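Local coordinates for protein particle-associated glycoside hydrolase (Acinetobacter phage Fri1, PDB 6C72) that probably degrades the capsular polysaccharide of Acinetobacter baumannii as a trimeric phage tailspike during entry into the host cell, at residues A[147-158]-A[170-181]; A[265-273]-A[285-293]. All blocks are in the same frame, centred on the assembly; numbering follows the deposited sequence.

In the fold
Both contacts belong to the parallel beta-helix that forms the body of the tailspike, and they follow one another along the chain: contact 1 closes before contact 2 opens. Their centres are about 22 Å apart and their nearest atoms about 8 Å. Contact 1 pairs the two arms of an excursion that leaves the solenoid after strand 145-148, carries helix 160-165 and returns into strand 179-182; much of it lies against a second subunit. Contact 2 lies nearer the middle of the chain, where the turn between strands 263-264 and 272-275 is pinned to strand 286-289. Contact 1 lies at a subunit interface, whereas contact 2, touched by no other chain, joins successive coils of one subunit.

Contact 1. Residues A[147-158]-A[170-181]. With ZN (zinc ion), chain O.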
loop_
_atom_site.group_PDB
_atom_site.type_symbol
_atom_site.label_atom_id
_atom_site.label_comp_id
_atom_site.label_asym_id
_atom_site.label_seq_id
_atom_site.Cartn_x
_atom_site.Cartn_y
_atom_site.Cartn_z
ATOM N N VAL A 147 23.783 -14.190 11.138
ATOM C CA VAL A 147 24.831 -14.989 10.512
ATOM C C VAL A 147 24.998 -14.473 9.091
ATOM O O VAL A 147 24.013 -14.351 8.353
ATOM C CB VAL A 147 24.486 -16.488 10.528
ATOM C CG1 VAL A 147 25.502 -17.281 9.735
ATOM C CG2 VAL A 147 24.416 -17.005 11.960
ATOM N N ARG A 148 26.226 -14.105 8.725
ATOM C CA ARG A 148 26.494 -13.458 7.450
ATOM C C ARG A 148 27.630 -14.170 6.727
ATOM O O ARG A 148 28.692 -14.403 7.310
ATOM C CB ARG A 148 26.831 -11.972 7.653
ATOM C CG ARG A 148 26.992 -11.194 6.352
ATOM C CD ARG A 148 27.215 -9.702 6.606
ATOM N NE ARG A 148 28.482 -9.446 7.282
ATOM C CZ ARG A 148 28.732 -8.382 8.041
ATOM N NH1 ARG A 148 27.793 -7.463 8.232
ATOM N NH2 ARG A 148 29.919 -8.244 8.622
ATOM N N GLY A 149 27.407 -14.513 5.459
ATOM C CA GLY A 149 28.432 -15.118 4.638
ATOM C C GLY A 149 29.243 -14.090 3.868
ATOM O O GLY A 149 29.133 -12.879 4.066
ATOM N N THR A 150 30.063 -14.606 2.952
ATOM C CA THR A 150 30.986 -13.819 2.145
ATOM C C THR A 150 30.699 -14.100 0.678
ATOM O O THR A 150 30.782 -15.249 0.238
ATOM C CB THR A 150 32.445 -14.172 2.473
ATOM O OG1 THR A 150 32.714 -13.946 3.868
ATOM C CG2 THR A 150 33.427 -13.358 1.619
ATOM N N PHE A 151 30.366 -13.058 -0.079
ATOM C CA PHE A 151 30.220 -13.222 -1.520
ATOM C C PHE A 151 31.548 -13.678 -2.135
ATOM O O PHE A 151 32.635 -13.292 -1.687
ATOM C CB PHE A 151 29.762 -11.913 -2.180
ATOM C CG PHE A 151 28.340 -11.510 -1.837
ATOM C CD1 PHE A 151 27.264 -12.232 -2.317
ATOM C CD2 PHE A 151 28.091 -10.402 -1.036
ATOM C CE1 PHE A 151 25.967 -11.863 -1.995
ATOM C CE2 PHE A 151 26.804 -10.033 -0.700
ATOM C CZ PHE A 151 25.734 -10.757 -1.183
ATOM N N ASP A 152 31.452 -14.517 -3.163
ATOM C CA ASP A 152 32.640 -14.838 -3.920
ATOM C C ASP A 152 33.079 -13.599 -4.698
ATOM O O ASP A 152 32.360 -12.601 -4.791
ATOM C CB ASP A 152 32.396 -16.043 -4.834
ATOM C CG ASP A 152 33.679 -16.857 -5.081
ATOM O OD1 ASP A 152 34.775 -16.388 -4.699
ATOM O OD2 ASP A 152 33.598 -17.981 -5.622
ATOM N N SER A 153 34.293 -13.659 -5.231
ATOM C CA SER A 153 34.846 -12.502 -5.916
ATOM C C SER A 153 34.012 -12.139 -7.143
ATOM O O SER A 153 33.469 -13.006 -7.829
ATOM C CB SER A 153 36.283 -12.791 -6.319
ATOM O OG SER A 153 36.305 -13.839 -7.263
ATOM N N PHE A 154 33.865 -10.841 -7.379
ATOM C CA PHE A 154 33.177 -10.324 -8.554
ATOM C C PHE A 154 34.171 -9.537 -9.395
ATOM O O PHE A 154 34.753 -8.558 -8.918
ATOM C CB PHE A 154 31.989 -9.446 -8.164
ATOM C CG PHE A 154 31.241 -8.900 -9.336
ATOM C CD1 PHE A 154 30.274 -9.663 -9.973
ATOM C CD2 PHE A 154 31.497 -7.618 -9.800
ATOM C CE1 PHE A 154 29.580 -9.171 -11.065
ATOM C CE2 PHE A 154 30.810 -7.110 -10.883
ATOM C CZ PHE A 154 29.849 -7.891 -11.526
ATOM N N VAL A 155 34.364 -9.966 -10.639
ATOM C CA VAL A 155 35.235 -9.288 -11.591
ATOM C C VAL A 155 34.408 -8.994 -12.841
ATOM O O VAL A 155 34.004 -9.917 -13.557
ATOM C CB VAL A 155 36.483 -10.124 -11.933
ATOM C CG1 VAL A 155 37.344 -9.424 -13.004
ATOM C CG2 VAL A 155 37.300 -10.403 -10.674
ATOM N N SER A 156 34.185 -7.717 -13.122
ATOM C CA SER A 156 33.350 -7.348 -14.254
ATOM C C SER A 156 34.050 -7.644 -15.588
ATOM O O SER A 156 35.273 -7.813 -15.665
ATOM C CB SER A 156 32.986 -5.871 -14.163
ATOM O OG SER A 156 34.143 -5.069 -14.293
ATOM N N VAL A 157 33.247 -7.710 -16.649
ATOM C CA VAL A 157 33.721 -7.921 -18.014
ATOM C C VAL A 157 33.309 -6.719 -18.856
ATOM O O VAL A 157 32.217 -6.171 -18.662
ATOM C CB VAL A 157 33.127 -9.207 -18.630
ATOM C CG1 VAL A 157 33.523 -9.337 -20.103
ATOM C CG2 VAL A 157 33.508 -10.447 -17.836
ATOM N N GLY A 158 34.171 -6.309 -19.781
ATOM C CA GLY A 158 33.826 -5.334 -20.800
ATOM C C GLY A 158 34.296 -3.924 -20.483
ATOM O O GLY A 158 34.485 -3.541 -19.323
ATOM N N VAL A 170 27.045 -6.407 -22.347
ATOM C CA VAL A 170 28.501 -6.398 -22.378
ATOM C C VAL A 170 29.085 -6.874 -21.053
ATOM O O VAL A 170 29.986 -7.713 -21.027
ATOM C CB VAL A 170 29.044 -5.002 -22.750
ATOM C CG1 VAL A 170 30.568 -5.020 -22.691
ATOM C CG2 VAL A 170 28.554 -4.594 -24.138
ATOM N N GLN A 171 28.581 -6.352 -19.940
ATOM C CA GLN A 171 29.047 -6.799 -18.633
ATOM C C GLN A 171 28.298 -8.082 -18.293
ATOM O O GLN A 171 27.138 -8.057 -17.893
ATOM C CB GLN A 171 28.854 -5.711 -17.588
ATOM C CG GLN A 171 29.795 -5.854 -16.409
ATOM C CD GLN A 171 29.627 -7.195 -15.727
ATOM O OE1 GLN A 171 30.444 -8.099 -15.902
ATOM N NE2 GLN A 171 28.529 -7.348 -14.980
ATOM N N THR A 172 28.955 -9.216 -18.483
ATOM C CA THR A 172 28.300 -10.507 -18.374
ATOM C C THR A 172 28.494 -11.171 -17.024
ATOM O O THR A 172 27.860 -12.199 -16.771
ATOM C CB THR A 172 28.789 -11.456 -19.480
ATOM O OG1 THR A 172 30.225 -11.533 -19.463
ATOM C CG2 THR A 172 28.307 -10.977 -20.856
ATOM N N ALA A 173 29.349 -10.631 -16.161
ATOM C CA ALA A 173 29.597 -11.259 -14.870
ATOM C C ALA A 173 28.455 -10.977 -13.895
ATOM O O ALA A 173 27.920 -9.869 -13.850
ATOM C CB ALA A 173 30.920 -10.771 -14.281
ATOM N N THR A 174 28.066 -11.999 -13.128
ATOM C CA THR A 174 27.032 -11.860 -12.108
ATOM C C THR A 174 27.573 -12.342 -10.770
ATOM O O THR A 174 28.467 -13.191 -10.721
ATOM C CB THR A 174 25.761 -12.643 -12.449
ATOM O OG1 THR A 174 26.087 -14.026 -12.623
ATOM C CG2 THR A 174 25.122 -12.107 -13.722
ATOM N N TYR A 175 27.012 -11.802 -9.687
ATOM C CA TYR A 175 27.516 -12.125 -8.357
ATOM C C TYR A 175 27.320 -13.605 -8.045
ATOM O O TYR A 175 26.402 -14.258 -8.544
ATOM C CB TYR A 175 26.823 -11.281 -7.278
ATOM C CG TYR A 175 25.490 -11.827 -6.794
ATOM C CD1 TYR A 175 24.321 -11.566 -7.484
ATOM C CD2 TYR A 175 25.408 -12.609 -5.643
ATOM C CE1 TYR A 175 23.102 -12.055 -7.046
ATOM C CE2 TYR A 175 24.183 -13.109 -5.183
ATOM C CZ TYR A 175 23.032 -12.824 -5.887
ATOM O OH TYR A 175 21.806 -13.307 -5.452
ATOM N N LYS A 176 28.187 -14.134 -7.201
ATOM C CA LYS A 176 28.123 -15.535 -6.824
ATOM C C LYS A 176 28.338 -15.636 -5.325
ATOM O O LYS A 176 29.157 -14.910 -4.754
ATOM C CB LYS A 176 29.170 -16.372 -7.596
ATOM C CG LYS A 176 29.087 -17.858 -7.305
ATOM C CD LYS A 176 29.824 -18.721 -8.333
ATOM C CE LYS A 176 31.320 -18.785 -8.077
ATOM N NZ LYS A 176 32.045 -19.186 -9.326
ATOM N N HIS A 177 27.577 -16.513 -4.682
ATOM C CA HIS A 177 27.795 -16.751 -3.265
ATOM C C HIS A 177 29.133 -17.448 -3.047
ATOM O O HIS A 177 29.565 -18.274 -3.859
ATOM C CB HIS A 177 26.645 -17.568 -2.679
ATOM C CG HIS A 177 25.382 -16.781 -2.527
ATOM N ND1 HIS A 177 25.262 -15.742 -1.631
ATOM C CD2 HIS A 177 24.199 -16.858 -3.178
ATOM C CE1 HIS A 177 24.056 -15.216 -1.732
ATOM N NE2 HIS A 177 23.390 -15.874 -2.662
ATOM N N GLY A 178 29.815 -17.069 -1.971
ATOM C CA GLY A 178 31.063 -17.714 -1.610
ATOM C C GLY A 178 30.916 -18.619 -0.400
ATOM O O GLY A 178 31.742 -19.500 -0.172
ATOM N N THR A 179 29.871 -18.408 0.390
ATOM C CA THR A 179 29.606 -19.212 1.569
ATOM C C THR A 179 28.480 -20.187 1.243
ATOM O O THR A 179 27.403 -19.768 0.806
ATOM C CB THR A 179 29.231 -18.321 2.752
ATOM O OG1 THR A 179 30.287 -17.390 2.999
ATOM C CG2 THR A 179 28.995 -19.162 4.017
ATOM N N PHE A 180 28.732 -21.482 1.445
ATOM C CA PHE A 180 27.732 -22.524 1.225
ATOM C C PHE A 180 27.482 -23.240 2.548
ATOM O O PHE A 180 28.316 -24.036 3.004
ATOM C CB PHE A 180 28.179 -23.508 0.144
ATOM C CG PHE A 180 28.406 -22.868 -1.189
ATOM C CD1 PHE A 180 27.347 -22.676 -2.067
ATOM C CD2 PHE A 180 29.685 -22.469 -1.582
ATOM C CE1 PHE A 180 27.558 -22.080 -3.299
ATOM C CE2 PHE A 180 29.900 -21.874 -2.809
ATOM C CZ PHE A 180 28.849 -21.684 -3.671
ATOM N N TRP A 181 26.306 -23.011 3.122
ATOM C CA TRP A 181 26.010 -23.409 4.495
ATOM C C TRP A 181 25.141 -24.665 4.476
ATOM O O TRP A 181 23.996 -24.631 4.006
ATOM C CB TRP A 181 25.332 -22.251 5.217
ATOM C CG TRP A 181 25.204 -22.405 6.689
ATOM C CD1 TRP A 181 25.746 -23.374 7.463
ATOM C CD2 TRP A 181 24.454 -21.557 7.567
ATOM N NE1 TRP A 181 25.391 -23.187 8.769
ATOM C CE2 TRP A 181 24.601 -22.073 8.864
ATOM C CE3 TRP A 181 23.666 -20.413 7.377
ATOM C CZ2 TRP A 181 23.984 -21.489 9.977
ATOM C CZ3 TRP A 181 23.056 -19.832 8.482
ATOM C CH2 TRP A 181 23.219 -20.372 9.765
HETATM ZN ZN ZN O . 36.202 -18.021 -5.579
HETATM O O HOH W 1 27.987 -15.857 -0.088
HETATM O O HOH W 2 31.839 -19.591 -4.967
HETATM O O HOH W 3 30.484 -12.531 -6.506
HETATM O O HOH W 4 30.922 -13.614 -9.603
#
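Phe151 and His177 make a single backbone bridge between segments running in nearly opposite directions (162° apart), with Asp152 N donating to Lys176 O at 2.8 Å and Gly178 N bonding weakly to Thr150 O. The segments are the arms of a long insertion in the parallel beta-helix, zipped by few backbone bonds. Thr179 OG1 accepts an almost straight bond from Thr150 N at 2.8 Å and is also bonded to Pro131 O. Phe151, Tyr175 and His177 form an aromatic cluster: Phe151 CE1 comes within 3.8 Å of Tyr175 CD2, the ring planes 87° apart, whereas the His177 ring is nearly parallel to that of Phe151 but slid off it. The CB of Asp152 is directed toward 170-181, while its carboxylate chelates a zinc ion unevenly, OD1 at 2.3 Å and OD2 at 2.6 Å; Glu100 belongs to the same metal site. Lys176 runs alongside, its CE 3.4 Å from Asp152 OD2 but its ammonium beyond salt-bridge distance.

Farther out, a bend at chi2 (-58°) turns the Gln171 amide so that OE1 takes Val157 N (2.9 Å) and Ala173 N from opposite faces of its plane. Gln171 NE2 meets a lone pair of Ala173 O in a practically linear 2.8 Å bond; together these bonds fix the amide's rotation about chi3. At the inner end, Val147 CG1 makes an off-centre CH-pi contact with the six-membered ring of Trp181, where strands 145-148 and 179-182 lie beside strands 200-202 and 204-207; at the outer end, Gln171 packs on helix 160-165 and its backbone bonds to Glu194 and Asn195 of the second subunit.

Contact 2. Residues A[265-273]-A[285-293]; sequences LDARRNTAA and CTFQQLKPE
The Phe287 ring receives Thr271 OG1, which is hydrogen-bonded to Leu299 O, and Ala272 CB at its edge, near its plane, with Ala272 CB 4.0 Å from Phe287 CE2. Phe264 and Phe322 meet it with planes only about 20° and 10° from its own, while Phe282 and Phe300 pair with it edge-to-face. A second flat group, the amide of Gln289, grips one residue twice. Its NE2 donates to Ala267 O at 3.0 Å, close to the amide plane, and its OE1 accepts Ala267 N at 3.3 Å from above that plane. A bend at chi2 (-83°) brings this amide up to Ala267, and the Thr271 and Gln289 side chains slide past each other in opposite directions, Thr271 CG2 3.6 Å from Gln289 CG.

This is a parallel beta-helix: strand 286-289 lies beside 263-264 and 321-324, and the turn 265-271, which leads into strand 272-275, is secured by a side chain of the following coil. Leu265 and Gln288 lie side by side, Leu265 CD2 being 3.8 Å from Gln288 NE2. The Lys291 chain crosses Asp266, its CD 3.8 Å from Asp266 CG. No salt bridge forms there; a water joins Asp266 OD2 to Lys291 NZ, and Asp266 OD1 bonds to Ser237 OG.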
loop_
_atom_site.group_PDB
_atom_site.type_symbol
_atom_site.label_atom_id
_atom_site.label_comp_id
_atom_site.label_asym_id
_atom_site.label_seq_id
_atom_site.Cartn_x
_atom_site.Cartn_y
_atom_site.Cartn_z
ATOM N N LEU A 265 15.052 -21.856 -4.109
ATOM C CA LEU A 265 15.090 -22.666 -5.317
ATOM C C LEU A 265 14.593 -24.073 -5.027
ATOM O O LEU A 265 13.742 -24.257 -4.150
ATOM C CB LEU A 265 16.503 -22.696 -5.903
ATOM C CG LEU A 265 17.163 -21.332 -6.107
ATOM C CD1 LEU A 265 18.596 -21.494 -6.655
ATOM C CD2 LEU A 265 16.342 -20.438 -7.027
ATOM N N ASP A 266 15.145 -25.062 -5.730
ATOM C CA ASP A 266 14.568 -26.395 -5.727
ATOM C C ASP A 266 14.541 -26.979 -4.323
ATOM O O ASP A 266 15.500 -26.854 -3.553
ATOM C CB ASP A 266 15.355 -27.324 -6.651
ATOM C CG ASP A 266 16.817 -27.445 -6.244
ATOM O OD1 ASP A 266 17.555 -26.443 -6.369
ATOM O OD2 ASP A 266 17.228 -28.529 -5.760
ATOM N N ALA A 267 13.414 -27.601 -3.996
ATOM C CA ALA A 267 13.239 -28.355 -2.768
ATOM C C ALA A 267 12.260 -29.479 -3.069
ATOM O O ALA A 267 11.415 -29.354 -3.960
ATOM C CB ALA A 267 12.740 -27.468 -1.623
ATOM N N ARG A 268 12.385 -30.584 -2.331
ATOM C CA ARG A 268 11.618 -31.784 -2.650
ATOM C C ARG A 268 10.172 -31.720 -2.189
ATOM O O ARG A 268 9.379 -32.584 -2.593
ATOM C CB ARG A 268 12.277 -33.023 -2.048
ATOM C CG ARG A 268 13.756 -33.200 -2.412
ATOM C CD ARG A 268 13.986 -33.220 -3.918
ATOM N NE ARG A 268 13.222 -34.266 -4.594
ATOM C CZ ARG A 268 13.594 -35.542 -4.626
ATOM N NH1 ARG A 268 14.704 -35.919 -4.007
ATOM N NH2 ARG A 268 12.867 -36.445 -5.267
ATOM N N ARG A 269 9.806 -30.738 -1.362
ATOM C CA ARG A 269 8.400 -30.548 -1.023
ATOM C C ARG A 269 7.911 -29.218 -1.593
ATOM O O ARG A 269 7.222 -29.212 -2.611
ATOM C CB ARG A 269 8.172 -30.636 0.493
ATOM C CG ARG A 269 6.689 -30.786 0.865
ATOM C CD ARG A 269 6.470 -31.307 2.284
ATOM N NE ARG A 269 6.864 -30.335 3.305
ATOM C CZ ARG A 269 6.850 -30.566 4.616
ATOM N NH1 ARG A 269 6.451 -31.748 5.098
ATOM N NH2 ARG A 269 7.239 -29.611 5.453
ATOM N N ASN A 270 8.256 -28.100 -0.953
ATOM C CA ASN A 270 7.976 -26.761 -1.455
ATOM C C ASN A 270 9.250 -25.937 -1.405
ATOM O O ASN A 270 10.122 -26.186 -0.572
ATOM C CB ASN A 270 6.889 -26.054 -0.618
ATOM C CG ASN A 270 5.705 -26.949 -0.324
ATOM O OD1 ASN A 270 4.905 -27.238 -1.211
ATOM N ND2 ASN A 270 5.602 -27.417 0.909
ATOM N N THR A 271 9.363 -24.939 -2.280
ATOM C CA THR A 271 10.509 -24.044 -2.161
ATOM C C THR A 271 10.485 -23.331 -0.819
ATOM O O THR A 271 11.539 -23.039 -0.247
ATOM C CB THR A 271 10.550 -23.015 -3.292
ATOM O OG1 THR A 271 9.427 -22.132 -3.189
ATOM C CG2 THR A 271 10.586 -23.680 -4.667
ATOM N N ALA A 272 9.295 -23.015 -0.320
ATOM C CA ALA A 272 9.135 -22.315 0.944
ATOM C C ALA A 272 7.715 -22.543 1.449
ATOM O O ALA A 272 6.792 -22.745 0.656
ATOM C CB ALA A 272 9.410 -20.814 0.793
ATOM N N ALA A 273 7.541 -22.487 2.771
ATOM C CA ALA A 273 6.224 -22.705 3.348
ATOM C C ALA A 273 6.013 -21.771 4.525
ATOM O O ALA A 273 6.910 -21.597 5.358
ATOM C CB ALA A 273 6.029 -24.161 3.794
ATOM N N CYS A 285 12.134 -11.363 -4.291
ATOM C CA CYS A 285 12.552 -12.733 -4.044
ATOM C C CYS A 285 11.993 -13.617 -5.145
ATOM O O CYS A 285 11.030 -13.253 -5.805
ATOM C CB CYS A 285 12.062 -13.219 -2.673
ATOM S SG CYS A 285 12.707 -12.240 -1.295
ATOM N N THR A 286 12.588 -14.787 -5.347
ATOM C CA THR A 286 12.060 -15.729 -6.322
ATOM C C THR A 286 11.792 -17.068 -5.655
ATOM O O THR A 286 12.352 -17.380 -4.602
ATOM C CB THR A 286 13.003 -15.936 -7.526
ATOM O OG1 THR A 286 14.122 -16.747 -7.148
ATOM C CG2 THR A 286 13.502 -14.604 -8.090
ATOM N N PHE A 287 10.877 -17.830 -6.247
ATOM C CA PHE A 287 10.539 -19.179 -5.802
ATOM C C PHE A 287 10.524 -20.059 -7.046
ATOM O O PHE A 287 9.661 -19.886 -7.913
ATOM C CB PHE A 287 9.188 -19.211 -5.076
ATOM C CG PHE A 287 9.066 -18.201 -3.948
ATOM C CD1 PHE A 287 8.682 -16.888 -4.203
ATOM C CD2 PHE A 287 9.340 -18.573 -2.635
ATOM C CE1 PHE A 287 8.569 -15.962 -3.183
ATOM C CE2 PHE A 287 9.226 -17.659 -1.597
ATOM C CZ PHE A 287 8.838 -16.345 -1.871
ATOM N N GLN A 288 11.497 -20.960 -7.174
ATOM C CA GLN A 288 11.729 -21.631 -8.452
ATOM C C GLN A 288 11.916 -23.126 -8.249
ATOM O O GLN A 288 12.779 -23.541 -7.473
ATOM C CB GLN A 288 12.948 -21.042 -9.175
ATOM C CG GLN A 288 13.098 -19.548 -8.972
ATOM C CD GLN A 288 13.964 -18.882 -10.017
ATOM O OE1 GLN A 288 13.800 -19.121 -11.220
ATOM N NE2 GLN A 288 14.883 -18.027 -9.573
ATOM N N GLN A 289 11.109 -23.926 -8.948
ATOM C CA GLN A 289 11.308 -25.373 -9.087
ATOM C C GLN A 289 11.750 -25.661 -10.525
ATOM O O GLN A 289 10.959 -26.063 -11.373
ATOM C CB GLN A 289 10.031 -26.124 -8.730
ATOM C CG GLN A 289 9.614 -25.975 -7.268
ATOM C CD GLN A 289 10.333 -26.953 -6.325
ATOM O OE1 GLN A 289 11.437 -27.413 -6.605
ATOM N NE2 GLN A 289 9.696 -27.265 -5.197
ATOM N N LEU A 290 13.044 -25.495 -10.787
ATOM C CA LEU A 290 13.583 -25.644 -12.133
ATOM C C LEU A 290 14.421 -26.909 -12.301
ATOM O O LEU A 290 15.173 -27.023 -13.272
ATOM C CB LEU A 290 14.403 -24.410 -12.511
ATOM C CG LEU A 290 13.610 -23.103 -12.531
ATOM C CD1 LEU A 290 14.467 -21.958 -13.060
ATOM C CD2 LEU A 290 12.330 -23.250 -13.360
ATOM N N LYS A 291 14.291 -27.878 -11.393
ATOM C CA LYS A 291 14.986 -29.160 -11.489
ATOM C C LYS A 291 13.935 -30.264 -11.537
ATOM O O LYS A 291 13.680 -30.931 -10.522
ATOM C CB LYS A 291 15.941 -29.355 -10.313
ATOM C CG LYS A 291 16.936 -28.222 -10.137
ATOM C CD LYS A 291 18.205 -28.717 -9.496
ATOM C CE LYS A 291 19.294 -27.649 -9.481
ATOM N NZ LYS A 291 20.554 -28.221 -8.891
ATOM N N PRO A 292 13.337 -30.514 -12.706
ATOM C CA PRO A 292 12.194 -31.449 -12.760
ATOM C C PRO A 292 12.539 -32.864 -12.342
ATOM O O PRO A 292 11.654 -33.592 -11.867
ATOM C CB PRO A 292 11.760 -31.398 -14.232
ATOM C CG PRO A 292 12.423 -30.180 -14.800
ATOM C CD PRO A 292 13.682 -29.978 -14.027
ATOM N N GLU A 293 13.800 -33.273 -12.492
ATOM C CA GLU A 293 14.199 -34.607 -12.071
ATOM C C GLU A 293 14.123 -34.776 -10.559
ATOM O O GLU A 293 13.948 -35.901 -10.080
ATOM C CB GLU A 293 15.617 -34.910 -12.568
ATOM C CG GLU A 293 16.715 -34.064 -11.916
ATOM C CD GLU A 293 16.844 -32.630 -12.473
ATOM O OE1 GLU A 293 16.034 -32.200 -13.328
ATOM O OE2 GLU A 293 17.795 -31.930 -12.049
HETATM O O HOH W 5 20.017 -29.279 -5.872
#